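Local coordinates for protein osa (Shigella flexneri, PDB 4O7K) that acts as a plasmid-encoded fertility inhibition factor and suppresses the oncogenicity of Agrobacterium tumefaciens, at residues P117-P125 / C135-S143; A59-Y70 / G172-R183. The protein carries 1 engineered substitution. All coordinates share one frame; numbering follows the deposited sequence. Where two conformers were deposited one is given.

Interaction 1 of 2, residues P117-P125 / C135-S143; sequences PVPLADVSP and CFTDGMTRS. With PO4 (phosphate ion), chain B; IPA (isopropyl alcohol), chain E.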
loop_
_atom_site.group_PDB
_atom_site.type_symbol
_atom_site.label_atom_id
_atom_site.label_comp_id
_atom_site.label_asym_id
_atom_site.label_seq_id
_atom_site.Cartn_x
_atom_site.Cartn_y
_atom_site.Cartn_z
ATOM N N PRO A 117 -8.004 -9.663 10.396
ATOM C CA PRO A 117 -7.333 -8.582 9.669
ATOM C C PRO A 117 -6.581 -9.112 8.449
ATOM O O PRO A 117 -6.066 -10.228 8.473
ATOM C CB PRO A 117 -6.368 -7.992 10.701
ATOM C CG PRO A 117 -6.211 -9.049 11.747
ATOM C CD PRO A 117 -7.502 -9.807 11.774
ATOM N N VAL A 118 -6.536 -8.303 7.397
ATOM C CA VAL A 118 -5.825 -8.655 6.175
ATOM C C VAL A 118 -4.311 -8.474 6.344
ATOM O O VAL A 118 -3.857 -7.401 6.722
ATOM C CB VAL A 118 -6.316 -7.797 4.996
ATOM C CG1 VAL A 118 -5.541 -8.146 3.704
ATOM C CG2 VAL A 118 -7.812 -7.992 4.801
ATOM N N PRO A 119 -3.524 -9.527 6.066
ATOM C CA PRO A 119 -2.059 -9.396 6.130
ATOM C C PRO A 119 -1.523 -8.347 5.152
ATOM O O PRO A 119 -2.112 -8.123 4.092
ATOM C CB PRO A 119 -1.565 -10.799 5.765
ATOM C CG PRO A 119 -2.711 -11.699 6.152
ATOM C CD PRO A 119 -3.940 -10.917 5.806
ATOM N N LEU A 120 -0.425 -7.700 5.527
ATOM C CA LEU A 120 0.186 -6.670 4.699
ATOM C C LEU A 120 0.719 -7.223 3.381
ATOM O O LEU A 120 1.088 -8.388 3.288
ATOM C CB LEU A 120 1.336 -6.001 5.451
ATOM C CG LEU A 120 0.950 -5.308 6.762
ATOM C CD1 LEU A 120 2.185 -4.616 7.332
ATOM C CD2 LEU A 120 -0.171 -4.332 6.502
ATOM N N ALA A 121 0.764 -6.352 2.382
ATOM C CA ALA A 121 1.475 -6.605 1.137
ATOM C C ALA A 121 2.978 -6.569 1.357
ATOM O O ALA A 121 3.483 -5.813 2.199
ATOM C CB ALA A 121 1.080 -5.582 0.095
ATOM N N ASP A 122 3.683 -7.390 0.592
ATOM C CA ASP A 122 5.147 -7.392 0.549
ATOM C C ASP A 122 5.619 -6.764 -0.757
ATOM O O ASP A 122 5.374 -7.304 -1.834
ATOM C CB ASP A 122 5.677 -8.815 0.675
ATOM C CG ASP A 122 5.372 -9.426 2.027
ATOM O OD1 ASP A 122 6.176 -9.230 2.962
ATOM O OD2 ASP A 122 4.328 -10.102 2.155
ATOM N N VAL A 123 6.260 -5.602 -0.665
ATOM C CA VAL A 123 6.640 -4.861 -1.861
ATOM C C VAL A 123 8.138 -4.576 -1.873
ATOM O O VAL A 123 8.850 -4.848 -0.907
ATOM C CB VAL A 123 5.882 -3.522 -1.983
ATOM C CG1 VAL A 123 4.358 -3.754 -1.955
ATOM C CG2 VAL A 123 6.317 -2.578 -0.875
ATOM N N SER A 124 8.604 -4.013 -2.982
ATOM C CA SER A 124 10.016 -3.730 -3.145
ATOM C C SER A 124 10.215 -2.514 -4.027
ATOM O O SER A 124 9.480 -2.315 -4.992
ATOM C CB SER A 124 10.734 -4.943 -3.744
ATOM O OG SER A 124 10.525 -6.097 -2.950
ATOM N N PRO A 125 11.218 -1.690 -3.700
ATOM C CA PRO A 125 11.611 -0.627 -4.617
ATOM C C PRO A 125 12.311 -1.263 -5.813
ATOM O O PRO A 125 12.905 -2.329 -5.651
ATOM C CB PRO A 125 12.588 0.208 -3.795
ATOM C CG PRO A 125 13.153 -0.757 -2.807
ATOM C CD PRO A 125 12.059 -1.736 -2.497
ATOM N N CYS A 135 7.396 -2.638 -7.003
ATOM C CA CYS A 135 6.906 -3.914 -7.503
ATOM C C CYS A 135 6.572 -4.796 -6.298
ATOM O O CYS A 135 6.772 -4.393 -5.142
ATOM C CB CYS A 135 7.938 -4.595 -8.433
ATOM S SG CYS A 135 9.530 -4.944 -7.634
ATOM N N PHE A 136 6.072 -5.999 -6.574
ATOM C CA PHE A 136 5.444 -6.810 -5.540
ATOM C C PHE A 136 6.022 -8.201 -5.421
ATOM O O PHE A 136 6.343 -8.852 -6.421
ATOM C CB PHE A 136 3.941 -6.933 -5.807
ATOM C CG PHE A 136 3.178 -5.659 -5.626
ATOM C CD1 PHE A 136 3.193 -4.679 -6.601
ATOM C CD2 PHE A 136 2.413 -5.450 -4.479
ATOM C CE1 PHE A 136 2.487 -3.514 -6.436
ATOM C CE2 PHE A 136 1.703 -4.280 -4.308
ATOM C CZ PHE A 136 1.721 -3.315 -5.280
ATOM N N THR A 137 6.129 -8.665 -4.184
ATOM C CA THR A 137 6.336 -10.082 -3.939
ATOM C C THR A 137 4.954 -10.708 -3.765
ATOM O O THR A 137 4.680 -11.792 -4.269
ATOM C CB THR A 137 7.214 -10.323 -2.712
ATOM O OG1 THR A 137 8.546 -9.874 -2.991
ATOM C CG2 THR A 137 7.231 -11.793 -2.333
ATOM N N ASP A 138 4.082 -9.999 -3.055
ATOM C CA ASP A 138 2.682 -10.381 -2.944
ATOM C C ASP A 138 1.851 -9.185 -2.470
ATOM O O ASP A 138 2.398 -8.154 -2.066
ATOM C CB ASP A 138 2.521 -11.571 -1.988
ATOM C CG ASP A 138 3.216 -11.347 -0.656
ATOM O OD1 ASP A 138 2.898 -10.351 0.013
ATOM O OD2 ASP A 138 4.104 -12.145 -0.281
ATOM N N GLY A 139 0.530 -9.324 -2.537
ATOM C CA GLY A 139 -0.375 -8.318 -2.015
ATOM C C GLY A 139 -0.880 -7.295 -3.018
ATOM O O GLY A 139 -1.328 -6.227 -2.621
ATOM N N MET A 140 -0.850 -7.612 -4.312
ATOM C CA MET A 140 -1.306 -6.650 -5.313
ATOM C C MET A 140 -2.801 -6.358 -5.218
ATOM O O MET A 140 -3.209 -5.209 -5.277
ATOM C CB MET A 140 -0.973 -7.141 -6.735
ATOM C CG MET A 140 0.451 -6.847 -7.144
ATOM S SD MET A 140 0.769 -7.175 -8.901
ATOM C CE MET A 140 0.506 -8.939 -8.920
ATOM N N THR A 141 -3.625 -7.384 -5.081
ATOM C CA THR A 141 -5.065 -7.137 -5.091
ATOM C C THR A 141 -5.526 -6.405 -3.834
ATOM O O THR A 141 -6.357 -5.514 -3.917
ATOM C CB THR A 141 -5.872 -8.423 -5.233
ATOM O OG1 THR A 141 -5.263 -9.272 -6.211
ATOM C CG2 THR A 141 -7.278 -8.094 -5.685
ATOM N N ARG A 142 -4.992 -6.764 -2.672
ATOM C CA ARG A 142 -5.389 -6.063 -1.454
ATOM C C ARG A 142 -4.906 -4.614 -1.520
ATOM O O ARG A 142 -5.540 -3.728 -0.964
ATOM C CB ARG A 142 -4.858 -6.770 -0.204
ATOM C CG ARG A 142 -3.362 -6.648 0.024
ATOM C CD ARG A 142 -2.867 -7.737 0.967
ATOM N NE ARG A 142 -2.958 -9.070 0.367
ATOM C CZ ARG A 142 -2.991 -10.203 1.063
ATOM N NH1 ARG A 142 -2.943 -10.173 2.392
ATOM N NH2 ARG A 142 -3.082 -11.365 0.438
ATOM N N SER A 143 -3.801 -4.373 -2.227
ATOM C CA SER A 143 -3.327 -3.003 -2.471
ATOM C C SER A 143 -4.309 -2.236 -3.355
ATOM O O SER A 143 -4.557 -1.045 -3.129
ATOM C CB SER A 143 -1.934 -3.000 -3.133
ATOM O OG SER A 143 -0.936 -3.529 -2.271
HETATM P P PO4 B . -3.657 -10.541 -3.062
HETATM O O1 PO4 B . -2.772 -11.621 -2.507
HETATM O O2 PO4 B . -3.309 -10.300 -4.510
HETATM O O3 PO4 B . -5.106 -10.932 -2.920
HETATM O O4 PO4 B . -3.450 -9.246 -2.306
HETATM C C1 IPA E . -2.733 -13.543 3.162
HETATM C C2 IPA E . -4.079 -14.243 2.998
HETATM C C3 IPA E . -4.907 -14.112 4.271
HETATM O O2 IPA E . -4.781 -13.649 1.933
HETATM O O HOH W 1 0.302 -9.939 0.844
HETATM O O HOH W 2 9.355 -7.832 -4.786
#
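Arg142 reaches from the first turn of helix 140-148 to Pro119 on the neighbouring strand. NH1 donates to Pro119 O at 2.8 Å. The oxygen lies near the guanidinium plane, but NH1 stands 39° out of the carbonyl plane. Val118 CG1 packs 3.5 Å from Arg142 NH1. The arginine chain bends at CG-CD (chi3 68°), which brings NE and NH2 round to a bound phosphate. NE meets O4 at 2.7 Å, and NH2 takes O1 by a nearly straight bond. Water 1 lies over the centre of one guanidinium face and donates to Leu120 O and Asp138 OD1.

Beside this, Asp122 and Asp138 extend from the same face of the strand pair. Asp122 OD2 and Asp138 OD1 are 2.6 Å apart, with the carboxylate planes almost perpendicular. A distance this short suggests that one acid holds a proton. On the other face, Val123 CG1 lies 3.6 Å from Phe136 CE2, and Trp80 meets the Phe136 ring.

The backbone sets these positions. Ser124 and Cys135 exchange two hydrogen bonds. Asp122 O then accepts from both Thr137 N and Asp138 N, a classic bulge that shifts the register. Gly139 follows at the helix N-cap position. Its CA lies 3.2 Å from phosphate O4, and the backbone N atoms of Thr141 and Arg142 donate to O2 and O4. Thr141 OG1 and Lys102 NZ also bind the ion, which probably came from the crystallisation liquor. The site is an anion pocket at a helix N-terminus, with a Gly-x-x-Arg sequence that recalls the phosphate-binding helix starts of ParB and sulfiredoxin relatives.

Interaction 2 of 2, residues A59-Y70 / G172-R183; sequences ASNAAQSDFIVY and GVAAPIQVSKLR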
loop_
_atom_site.group_PDB
_atom_site.type_symbol
_atom_site.label_atom_id
_atom_site.label_comp_id
_atom_site.label_asym_id
_atom_site.label_seq_id
_atom_site.Cartn_x
_atom_site.Cartn_y
_atom_site.Cartn_z
ATOM N N ALA A 59 0.422 -7.465 10.666
ATOM C CA ALA A 59 1.762 -7.861 10.239
ATOM C C ALA A 59 2.099 -9.277 10.711
ATOM O O ALA A 59 3.271 -9.629 10.851
ATOM C CB ALA A 59 2.799 -6.872 10.764
ATOM N N SER A 60 1.070 -10.086 10.955
ATOM C CA SER A 60 1.267 -11.406 11.543
ATOM C C SER A 60 2.100 -12.314 10.647
ATOM O O SER A 60 2.782 -13.214 11.133
ATOM C CB SER A 60 -0.082 -12.063 11.847
ATOM O OG SER A 60 -0.771 -12.387 10.658
ATOM N N ASN A 61 2.051 -12.072 9.343
ATOM C CA ASN A 61 2.759 -12.920 8.399
ATOM C C ASN A 61 4.184 -12.428 8.136
ATOM O O ASN A 61 4.940 -13.062 7.408
ATOM C CB ASN A 61 1.983 -13.021 7.078
ATOM C CG ASN A 61 0.651 -13.785 7.219
ATOM O OD1 ASN A 61 -0.095 -13.927 6.247
ATOM N ND2 ASN A 61 0.353 -14.268 8.423
ATOM N N ALA A 62 4.560 -11.311 8.749
ATOM C CA ALA A 62 5.893 -10.742 8.552
ATOM C C ALA A 62 7.001 -11.476 9.320
ATOM O O ALA A 62 6.770 -12.028 10.399
ATOM C CB ALA A 62 5.888 -9.269 8.949
ATOM N N ALA A 63 8.211 -11.460 8.759
ATOM C CA ALA A 63 9.395 -11.922 9.474
ATOM C C ALA A 63 9.886 -10.835 10.424
ATOM O O ALA A 63 9.649 -9.645 10.198
ATOM C CB ALA A 63 10.507 -12.316 8.488
ATOM N N GLN A 64 10.573 -11.243 11.486
ATOM C CA GLN A 64 11.196 -10.301 12.414
ATOM C C GLN A 64 12.161 -9.349 11.701
ATOM O O GLN A 64 12.398 -8.219 12.154
ATOM C CB GLN A 64 11.934 -11.063 13.518
ATOM C CG GLN A 64 11.013 -11.780 14.502
ATOM C CD GLN A 64 10.363 -10.820 15.461
ATOM O OE1 GLN A 64 9.285 -10.293 15.194
ATOM N NE2 GLN A 64 11.020 -10.577 16.588
ATOM N N SER A 65 12.714 -9.822 10.584
ATOM C CA SER A 65 13.707 -9.083 9.828
ATOM C C SER A 65 13.086 -8.106 8.827
ATOM O O SER A 65 13.787 -7.263 8.259
ATOM C CB SER A 65 14.629 -10.063 9.094
ATOM O OG SER A 65 13.887 -10.847 8.171
ATOM N N ASP A 66 11.780 -8.220 8.599
ATOM C CA ASP A 66 11.093 -7.322 7.673
ATOM C C ASP A 66 10.982 -5.926 8.277
ATOM O O ASP A 66 11.168 -5.741 9.477
ATOM C CB ASP A 66 9.691 -7.826 7.345
ATOM C CG ASP A 66 9.695 -9.062 6.485
ATOM O OD1 ASP A 66 10.653 -9.252 5.704
ATOM O OD2 ASP A 66 8.718 -9.836 6.589
ATOM N N PHE A 67 10.669 -4.951 7.435
ATOM C CA PHE A 67 10.468 -3.580 7.881
ATOM C C PHE A 67 9.100 -3.091 7.452
ATOM O O PHE A 67 8.613 -3.452 6.382
ATOM C CB PHE A 67 11.551 -2.660 7.311
ATOM C CG PHE A 67 12.841 -2.711 8.061
ATOM C CD1 PHE A 67 13.674 -3.813 7.962
ATOM C CD2 PHE A 67 13.221 -1.658 8.873
ATOM C CE1 PHE A 67 14.854 -3.859 8.667
ATOM C CE2 PHE A 67 14.404 -1.696 9.575
ATOM C CZ PHE A 67 15.218 -2.798 9.480
ATOM N N ILE A 68 8.470 -2.278 8.289
ATOM C CA ILE A 68 7.206 -1.669 7.912
ATOM C C ILE A 68 7.440 -0.258 7.391
ATOM O O ILE A 68 8.197 0.522 7.971
ATOM C CB ILE A 68 6.224 -1.652 9.092
ATOM C CG1 ILE A 68 5.701 -3.077 9.338
ATOM C CG2 ILE A 68 5.068 -0.703 8.802
ATOM C CD1 ILE A 68 5.252 -3.319 10.757
ATOM N N VAL A 69 6.791 0.053 6.277
ATOM C CA VAL A 69 6.758 1.407 5.763
ATOM C C VAL A 69 5.297 1.854 5.678
ATOM O O VAL A 69 4.451 1.160 5.102
ATOM C CB VAL A 69 7.421 1.520 4.377
ATOM C CG1 VAL A 69 7.463 2.971 3.921
ATOM C CG2 VAL A 69 8.831 0.908 4.411
ATOM N N TYR A 70 5.002 2.995 6.279
ATOM C CA TYR A 70 3.684 3.603 6.128
ATOM C C TYR A 70 3.723 4.461 4.887
ATOM O O TYR A 70 4.506 5.410 4.812
ATOM C CB TYR A 70 3.315 4.443 7.347
ATOM C CG TYR A 70 3.232 3.630 8.612
ATOM C CD1 TYR A 70 2.219 2.697 8.796
ATOM C CD2 TYR A 70 4.182 3.776 9.610
ATOM C CE1 TYR A 70 2.150 1.936 9.948
ATOM C CE2 TYR A 70 4.130 3.019 10.755
ATOM C CZ TYR A 70 3.107 2.112 10.922
ATOM O OH TYR A 70 3.057 1.374 12.071
ATOM N N GLY A 172 6.879 7.214 1.345
ATOM C CA GLY A 172 6.543 7.089 2.755
ATOM C C GLY A 172 6.090 8.377 3.432
ATOM O O GLY A 172 6.380 9.477 2.963
ATOM N N VAL A 173 5.356 8.236 4.531
ATOM C CA VAL A 173 4.958 9.400 5.322
ATOM C C VAL A 173 5.779 9.459 6.607
ATOM O O VAL A 173 5.655 10.398 7.376
ATOM C CB VAL A 173 3.444 9.396 5.669
ATOM C CG1 VAL A 173 2.591 9.481 4.404
ATOM C CG2 VAL A 173 3.064 8.177 6.502
ATOM N N ALA A 174 6.629 8.455 6.823
ATOM C CA ALA A 174 7.476 8.392 8.015
ATOM C C ALA A 174 8.623 7.416 7.808
ATOM O O ALA A 174 8.583 6.584 6.893
ATOM C CB ALA A 174 6.665 7.983 9.233
ATOM N N ALA A 175 9.638 7.513 8.661
ATOM C CA ALA A 175 10.727 6.543 8.664
ATOM C C ALA A 175 10.202 5.112 8.824
ATOM O O ALA A 175 9.176 4.889 9.484
ATOM C CB ALA A 175 11.722 6.868 9.782
ATOM N N PRO A 176 10.907 4.131 8.232
ATOM C CA PRO A 176 10.476 2.748 8.405
ATOM C C PRO A 176 10.691 2.306 9.833
ATOM O O PRO A 176 11.432 2.967 10.550
ATOM C CB PRO A 176 11.404 1.952 7.468
ATOM C CG PRO A 176 12.124 2.961 6.650
ATOM C CD PRO A 176 12.147 4.221 7.444
ATOM N N ILE A 177 10.094 1.187 10.221
ATOM C CA ILE A 177 10.384 0.585 11.517
ATOM C C ILE A 177 10.461 -0.927 11.352
ATOM O O ILE A 177 9.635 -1.531 10.663
ATOM C CB ILE A 177 9.318 0.967 12.598
ATOM C CG1 ILE A 177 9.712 0.397 13.961
ATOM C CG2 ILE A 177 7.907 0.505 12.187
ATOM C CD1 ILE A 177 8.853 0.922 15.108
ATOM N N GLN A 178 11.469 -1.543 11.959
ATOM C CA GLN A 178 11.635 -2.988 11.818
ATOM C C GLN A 178 10.514 -3.721 12.536
ATOM O O GLN A 178 10.095 -3.320 13.623
ATOM C CB GLN A 178 12.993 -3.439 12.353
ATOM C CG GLN A 178 13.264 -4.919 12.136
ATOM C CD GLN A 178 14.708 -5.285 12.398
ATOM O OE1 GLN A 178 15.550 -4.410 12.597
ATOM N NE2 GLN A 178 15.004 -6.584 12.407
ATOM N N VAL A 179 10.011 -4.780 11.915
ATOM C CA VAL A 179 8.886 -5.520 12.466
ATOM C C VAL A 179 9.152 -5.976 13.902
ATOM O O VAL A 179 8.291 -5.842 14.770
ATOM C CB VAL A 179 8.541 -6.728 11.580
ATOM C CG1 VAL A 179 7.586 -7.685 12.310
ATOM C CG2 VAL A 179 7.917 -6.241 10.291
ATOM N N SER A 180 10.356 -6.476 14.162
ATOM C CA SER A 180 10.708 -6.952 15.498
ATOM C C SER A 180 10.614 -5.834 16.544
ATOM O O SER A 180 10.159 -6.058 17.666
ATOM C CB SER A 180 12.119 -7.554 15.488
ATOM O OG SER A 180 13.080 -6.553 15.223
ATOM N N LYS A 181 11.041 -4.632 16.174
ATOM C CA LYS A 181 11.017 -3.509 17.093
ATOM C C LYS A 181 9.580 -3.047 17.346
ATOM O O LYS A 181 9.219 -2.688 18.475
ATOM C CB LYS A 181 11.864 -2.356 16.554
ATOM C CG LYS A 181 11.914 -1.131 17.469
ATOM C CD LYS A 181 12.936 -0.121 16.966
ATOM C CE LYS A 181 13.096 1.054 17.921
ATOM N NZ LYS A 181 11.913 1.957 17.900
ATOM N N LEU A 182 8.756 -3.062 16.302
ATOM C CA LEU A 182 7.367 -2.632 16.450
ATOM C C LEU A 182 6.605 -3.628 17.321
ATOM O O LEU A 182 5.857 -3.230 18.225
ATOM C CB LEU A 182 6.679 -2.477 15.087
ATOM C CG LEU A 182 5.254 -1.919 15.177
ATOM C CD1 LEU A 182 5.253 -0.568 15.870
ATOM C CD2 LEU A 182 4.602 -1.793 13.819
ATOM N N ARG A 183 6.801 -4.919 17.055
ATOM C CA ARG A 183 6.155 -5.960 17.855
ATOM C C ARG A 183 6.505 -5.782 19.332
ATOM O O ARG A 183 5.637 -5.828 20.209
ATOM C CB ARG A 183 6.566 -7.348 17.362
ATOM C CG ARG A 183 5.788 -7.814 16.139
ATOM C CD ARG A 183 6.351 -9.106 15.562
ATOM N NE ARG A 183 5.550 -9.598 14.444
ATOM C CZ ARG A 183 5.983 -10.485 13.547
ATOM N NH1 ARG A 183 7.212 -10.974 13.635
ATOM N NH2 ARG A 183 5.193 -10.884 12.557
HETATM O O HOH W 3 7.871 -13.548 12.581
HETATM O O HOH W 4 10.179 -8.422 18.627
HETATM O O HOH W 5 7.179 4.399 7.476
#
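An edge of the three-stranded antiparallel sheet forms where Ile68 pairs with Ile177. Ile68 N donates to Ile177 O at 2.7 Å, and Ile177 N returns a bond to Ile68 O. In the next, non-hydrogen-bonded pair, Gln178 lies against Phe67. Its CB sits over one face of the ring, 3.8 Å from the centroid, in a CH-pi contact. Gln178 CG is anti to the backbone N (chi1 -176°) and the chain runs on extended past the ring, bringing NE2 to Gln64 O at 3.1 Å. Glu161 and Ala164 of helix 161-171 also touch Phe67.

Gln178 occupies the N-cap position, where the short strand 177-178 passes directly into helix 179-189. The first turn of that helix faces the loop before strand 67-72. Val179 N donates to Asp66 O in an almost straight bond, and Ser180 N makes a weak one to Gln64 O. Strand 67-70 and helix 179-183 run at 79° to each other. Between them, Ile68 CD1 presses on Leu182 CD2 at 3.5 Å, a tight fit, while Val179 CG2 fills in beside Ile68 and Ala62.

Arg183 lies farther along the helix, extended from CG to NE, with Val179 CG1 over the centre of its guanidinium group. NH1 meets Gln64 OE1 at 2.7 Å, and the amide and guanidinium planes are nearly coplanar, 11° apart. NH2 donates to both Ala59 O and Ala62 O. Ala62 N reaches Ala59 O from the opposite face of its carbonyl plane, closing a type I turn. Water 3 bridges Ala62 O and Arg183 NH1.

How the interactions relate
The centres of the two interactions are about 13 Å apart. Along the chain the order is 59-70, 117-125, 135-143, 172-183, so interaction 2 brackets interaction 1. Interaction 1 lies in the hairpin that ends the five-stranded mixed sheet, nearer the centre of the chain. Interaction 2 lies in the three-stranded sheet and ties the last helix to it. Strand 153-158 stands between them: its backbone bonds to Ala121 and Val123 on one side and to Phe67 and Val69 on the other. The interactions also touch directly, with Pro119 CG 3.4 Å from Asn61 OD1. Strand 153-158 thus connects the hairpin that carries the phosphate-binding helix start to the three-stranded sheet.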